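Local coordinates for protein probable enoyl-CoA hydratase/isomerase (Pseudomonas aeruginosa PAO1, PDB 5WYD) that probably acts as a crotonase-family enoyl-CoA hydratase/isomerase with hydro-lyase activity, with a role in making diffusible signal factor, a fatty-acid signal, at residues Asp85-Lys88 with Ala89-Arg92; Arg92-Ala95 with Arg96-Gly99. The protein carries 1 engineered substitution. All blocks are in the same frame, centred on the assembly; numbering follows the deposited sequence.

Contact 1: Asp85-Lys88 with Ala89-Arg92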
loop_
_atom_site.group_PDB
_atom_site.type_symbol
_atom_site.label_atom_id
_atom_site.label_comp_id
_atom_site.label_asym_id
_atom_site.label_seq_id
_atom_site.Cartn_x
_atom_site.Cartn_y
_atom_site.Cartn_z
ATOM N N ASP A 85 34.870 -15.823 2.070
ATOM C CA ASP A 85 34.849 -15.693 3.496
ATOM C C ASP A 85 36.138 -15.045 3.988
ATOM O O ASP A 85 37.131 -15.084 3.275
ATOM C CB ASP A 85 34.688 -17.053 4.114
ATOM C CG ASP A 85 33.672 -17.034 5.160
ATOM O OD1 ASP A 85 32.775 -16.173 5.070
ATOM O OD2 ASP A 85 33.891 -17.721 6.156
ATOM N N GLY A 86 36.157 -14.451 5.185
ATOM C CA GLY A 86 35.070 -14.504 6.145
ATOM C C GLY A 86 34.436 -13.192 6.527
ATOM O O GLY A 86 33.525 -13.159 7.357
ATOM N N ASP A 87 34.857 -12.135 5.834
ATOM C CA ASP A 87 34.449 -10.769 6.155
ATOM C C ASP A 87 32.979 -10.500 5.845
ATOM O O ASP A 87 32.502 -10.781 4.745
ATOM C CB ASP A 87 35.328 -9.774 5.390
ATOM C CG ASP A 87 34.984 -8.328 5.703
ATOM O OD1 ASP A 87 34.212 -8.078 6.658
ATOM O OD2 ASP A 87 35.486 -7.431 4.994
ATOM N N LYS A 88 32.275 -9.938 6.840
ATOM C CA LYS A 88 30.874 -9.550 6.701
ATOM C C LYS A 88 30.738 -8.282 5.879
ATOM O O LYS A 88 29.739 -8.094 5.186
ATOM C CB LYS A 88 30.279 -9.326 8.089
ATOM C CG LYS A 88 30.176 -10.573 8.954
ATOM C CD LYS A 88 29.626 -10.244 10.333
ATOM C CE LYS A 88 29.639 -11.463 11.238
ATOM N NZ LYS A 88 29.094 -11.165 12.581
ATOM N N ALA A 89 31.712 -7.379 5.980
ATOM C CA ALA A 89 31.631 -6.130 5.236
ATOM C C ALA A 89 31.598 -6.381 3.741
ATOM O O ALA A 89 30.828 -5.737 3.024
ATOM C CB ALA A 89 32.804 -5.217 5.595
ATOM N N ARG A 90 32.411 -7.327 3.254
ATOM C CA ARG A 90 32.437 -7.593 1.818
ATOM C C ARG A 90 31.043 -7.931 1.295
ATOM O O ARG A 90 30.611 -7.408 0.262
ATOM C CB ARG A 90 33.422 -8.721 1.491
ATOM C CG ARG A 90 34.908 -8.357 1.641
ATOM C CD ARG A 90 35.439 -7.553 0.458
ATOM N NE ARG A 90 35.051 -8.137 -0.827
ATOM C CZ ARG A 90 35.683 -9.152 -1.407
ATOM N NH1 ARG A 90 35.268 -9.622 -2.577
ATOM N NH2 ARG A 90 36.728 -9.705 -0.815
ATOM N N ALA A 91 30.296 -8.742 2.039
ATOM C CA ALA A 91 28.982 -9.176 1.576
ATOM C C ALA A 91 27.971 -8.037 1.567
ATOM O O ALA A 91 27.173 -7.912 0.627
ATOM C CB ALA A 91 28.467 -10.322 2.450
ATOM N N ARG A 92 27.967 -7.210 2.613
ATOM C CA ARG A 92 27.015 -6.113 2.624
ATOM C C ARG A 92 27.238 -5.221 1.415
ATOM O O ARG A 92 26.280 -4.823 0.746
ATOM C CB ARG A 92 27.145 -5.310 3.920
ATOM C CG ARG A 92 26.099 -4.198 4.084
ATOM C CD ARG A 92 26.331 -2.948 3.224
ATOM N NE ARG A 92 25.226 -2.011 3.377
ATOM C CZ ARG A 92 25.111 -0.853 2.735
ATOM N NH1 ARG A 92 26.042 -0.449 1.872
ATOM N NH2 ARG A 92 24.039 -0.107 2.966
#
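Asp87 and Ala89 meet at the N-cap of helix 88-106, where the loop that follows strand 63-68 turns into helix. The carboxylate oxygen Asp87 OD1 accepts from the backbone Ala89 N at 2.7 Å, a short, bent bond. The donor comes from above the carboxylate plane, 61° out of it, so the amide faces the flat side of the group. That placement follows from chi1 of -179°, which sets Asp87 CG opposite its own backbone N and beside the carbonyl carbon. The carboxylate also rests on methyl and methylene groups: Ala89 CB lies 3.4 Å from Asp87 OD1, and Arg90 CG is 3.5 Å from Asp87 OD2. A carboxylate at this position probably interacts favourably with the positive, N-terminal end of the helix dipole.

Arg90 crosses Asp87 at about a right angle and gives it only its aliphatic root. The Arg90 chain bends at chi2 and again at chi3. Arg90 NH1 is bonded to Asn81 O, and the opposite charges do not meet: Asp87 OD2 is 5.9 Å from Arg90 NE.

Further out, subunits of the hexameric assembly pack on this helix start. Phe249 of a second subunit lies against Lys88 and Ala91, and Ala89 meets Ala89 of a third. The first regular backbone bond of the turn runs from Arg92 N to Lys88 O, 3.2 Å and 166° at the hydrogen; the same oxygen takes a second, weak bond from Ala91 N at 3.3 Å.

Contact 2: Arg92-Ala95 with Arg96-Gly99; sequences REMA and RRFG
Glu93 and Arg97 sit one turn apart on helix 88-106, an i to i+4 acidic-basic pair within a run of ordinary alpha-helical bonds. Following Arg97 outward, CB lies 3.5 Å from Met94 O, and CG drops to 3.4 Å from Glu93 O, the carbonyl that Arg97 N also binds. With chi1 at -71°, Arg97 CG stands beside its own backbone N, on the side where this preceding turn lies. Arg97 CG also touches the methyl Met94 CE at 4.1 Å, the one side-chain meeting of these two chains. A bend at chi2 then carries the guanidinium back across Glu93, whose CG lies over one face, displaced toward the rim; Arg96 CG sits at the edge of the group, in its plane. At the tip, Arg97 NH2 lies near Glu93 O, and Arg97 NH1 is 3.8 Å from Glu93 OE2. This long salt bridge rests on charge alone: the oxygen lies well out of the guanidinium plane, and the two planes stand 81° apart.

Glu93 has a stronger partner in Arg42, which forms a salt bridge with its OE1, while Leu45 and Arg49 of helix 42-57 pack on Arg97. Arg92 and Arg96 run side by side in the same direction, their guanidinium planes only 21° apart and Arg92 NH2 4.3 Å from Arg96 NH2. The likeness of charge is probably offset by Asp247 of a fourth subunit, which forms salt bridges with both, and by Glu243 of that subunit, which binds Arg96.

The buried Phe98 packs on Met82 and Phe83 of a loop and on Leu45 of helix 42-57. Phe98 N donates to Met94 O at 3.0 Å, and the ring atom Phe98 CD2 comes within 3.6 Å of that same oxygen.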
loop_
_atom_site.group_PDB
_atom_site.type_symbol
_atom_site.label_atom_id
_atom_site.label_comp_id
_atom_site.label_asym_id
_atom_site.label_seq_id
_atom_site.Cartn_x
_atom_site.Cartn_y
_atom_site.Cartn_z
ATOM N N ARG A 92 27.967 -7.210 2.613
ATOM C CA ARG A 92 27.015 -6.113 2.624
ATOM C C ARG A 92 27.238 -5.221 1.415
ATOM O O ARG A 92 26.280 -4.823 0.746
ATOM C CB ARG A 92 27.145 -5.310 3.920
ATOM C CG ARG A 92 26.099 -4.198 4.084
ATOM C CD ARG A 92 26.331 -2.948 3.224
ATOM N NE ARG A 92 25.226 -2.011 3.377
ATOM C CZ ARG A 92 25.111 -0.853 2.735
ATOM N NH1 ARG A 92 26.042 -0.449 1.872
ATOM N NH2 ARG A 92 24.039 -0.107 2.966
ATOM N N GLU A 93 28.501 -4.923 1.106
ATOM C CA GLU A 93 28.813 -4.027 0.000
ATOM C C GLU A 93 28.425 -4.646 -1.328
ATOM O O GLU A 93 27.902 -3.954 -2.207
ATOM C CB GLU A 93 30.303 -3.674 -0.009
ATOM C CG GLU A 93 30.719 -2.635 -1.066
ATOM C CD GLU A 93 32.169 -2.283 -0.901
ATOM O OE1 GLU A 93 32.904 -3.111 -0.337
ATOM O OE2 GLU A 93 32.588 -1.156 -1.237
ATOM N N MET A 94 28.687 -5.941 -1.514
ATOM C CA MET A 94 28.353 -6.517 -2.813
ATOM C C MET A 94 26.841 -6.637 -2.975
ATOM O O MET A 94 26.315 -6.469 -4.080
ATOM C CB MET A 94 29.047 -7.859 -3.040
ATOM C CG MET A 94 30.546 -7.819 -2.906
ATOM S SD MET A 94 31.370 -6.407 -3.673
ATOM C CE MET A 94 30.823 -6.471 -5.384
ATOM N N ALA A 95 26.118 -6.935 -1.895
ATOM C CA ALA A 95 24.665 -6.987 -2.017
ATOM C C ALA A 95 24.112 -5.649 -2.513
ATOM O O ALA A 95 23.180 -5.616 -3.327
ATOM C CB ALA A 95 24.042 -7.364 -0.676
ATOM N N ARG A 96 24.681 -4.535 -2.035
ATOM C CA ARG A 96 24.248 -3.214 -2.477
ATOM C C ARG A 96 24.515 -3.027 -3.965
ATOM O O ARG A 96 23.642 -2.555 -4.705
ATOM C CB ARG A 96 24.965 -2.158 -1.633
ATOM C CG ARG A 96 24.624 -0.712 -1.905
ATOM C CD ARG A 96 23.276 -0.319 -1.355
ATOM N NE ARG A 96 22.952 1.006 -1.827
ATOM C CZ ARG A 96 22.124 1.837 -1.226
ATOM N NH1 ARG A 96 21.899 3.038 -1.732
ATOM N NH2 ARG A 96 21.538 1.480 -0.117
ATOM N N ARG A 97 25.695 -3.465 -4.423
ATOM C CA ARG A 97 26.087 -3.310 -5.818
ATOM C C ARG A 97 25.144 -4.049 -6.753
ATOM O O ARG A 97 24.778 -3.525 -7.810
ATOM C CB ARG A 97 27.506 -3.834 -6.008
ATOM C CG ARG A 97 28.620 -2.994 -5.398
ATOM C CD ARG A 97 28.561 -1.568 -5.866
ATOM N NE ARG A 97 29.506 -0.708 -5.160
ATOM C CZ ARG A 97 29.224 -0.007 -4.063
ATOM N NH1 ARG A 97 30.167 0.750 -3.511
ATOM N NH2 ARG A 97 28.016 -0.068 -3.510
ATOM N N PHE A 98 24.767 -5.278 -6.407
ATOM C CA PHE A 98 23.834 -6.001 -7.264
ATOM C C PHE A 98 22.517 -5.270 -7.350
ATOM O O PHE A 98 21.948 -5.109 -8.433
ATOM C CB PHE A 98 23.557 -7.410 -6.750
ATOM C CG PHE A 98 24.534 -8.442 -7.223
ATOM C CD1 PHE A 98 24.513 -8.855 -8.534
ATOM C CD2 PHE A 98 25.401 -9.065 -6.344
ATOM C CE1 PHE A 98 25.377 -9.813 -9.000
ATOM C CE2 PHE A 98 26.261 -10.055 -6.789
ATOM C CZ PHE A 98 26.258 -10.409 -8.131
ATOM N N GLY A 99 22.010 -4.823 -6.208
ATOM C CA GLY A 99 20.741 -4.137 -6.226
ATOM C C GLY A 99 20.808 -2.879 -7.061
ATOM O O GLY A 99 19.998 -2.677 -7.959
#

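Coming from strand 63-68, the chain passes through a loop and reaches contact 1, where the loop ends and helix 88-106 is started. Contact 2 follows on the same helix, its centre about 11 Å from that of contact 1. Neither closes a long loop: each spans consecutive residues, and they neither nest nor cross but join end to end at Arg92, the last residue of 89-92 and the first of 92-95. The centre of contact 1, at the surface, lies about 27 Å from the centre of the chain; that of contact 2, partly buried, about 18 Å. Contact 2 ties the helix to helix 42-57. Both also touch the second subunit.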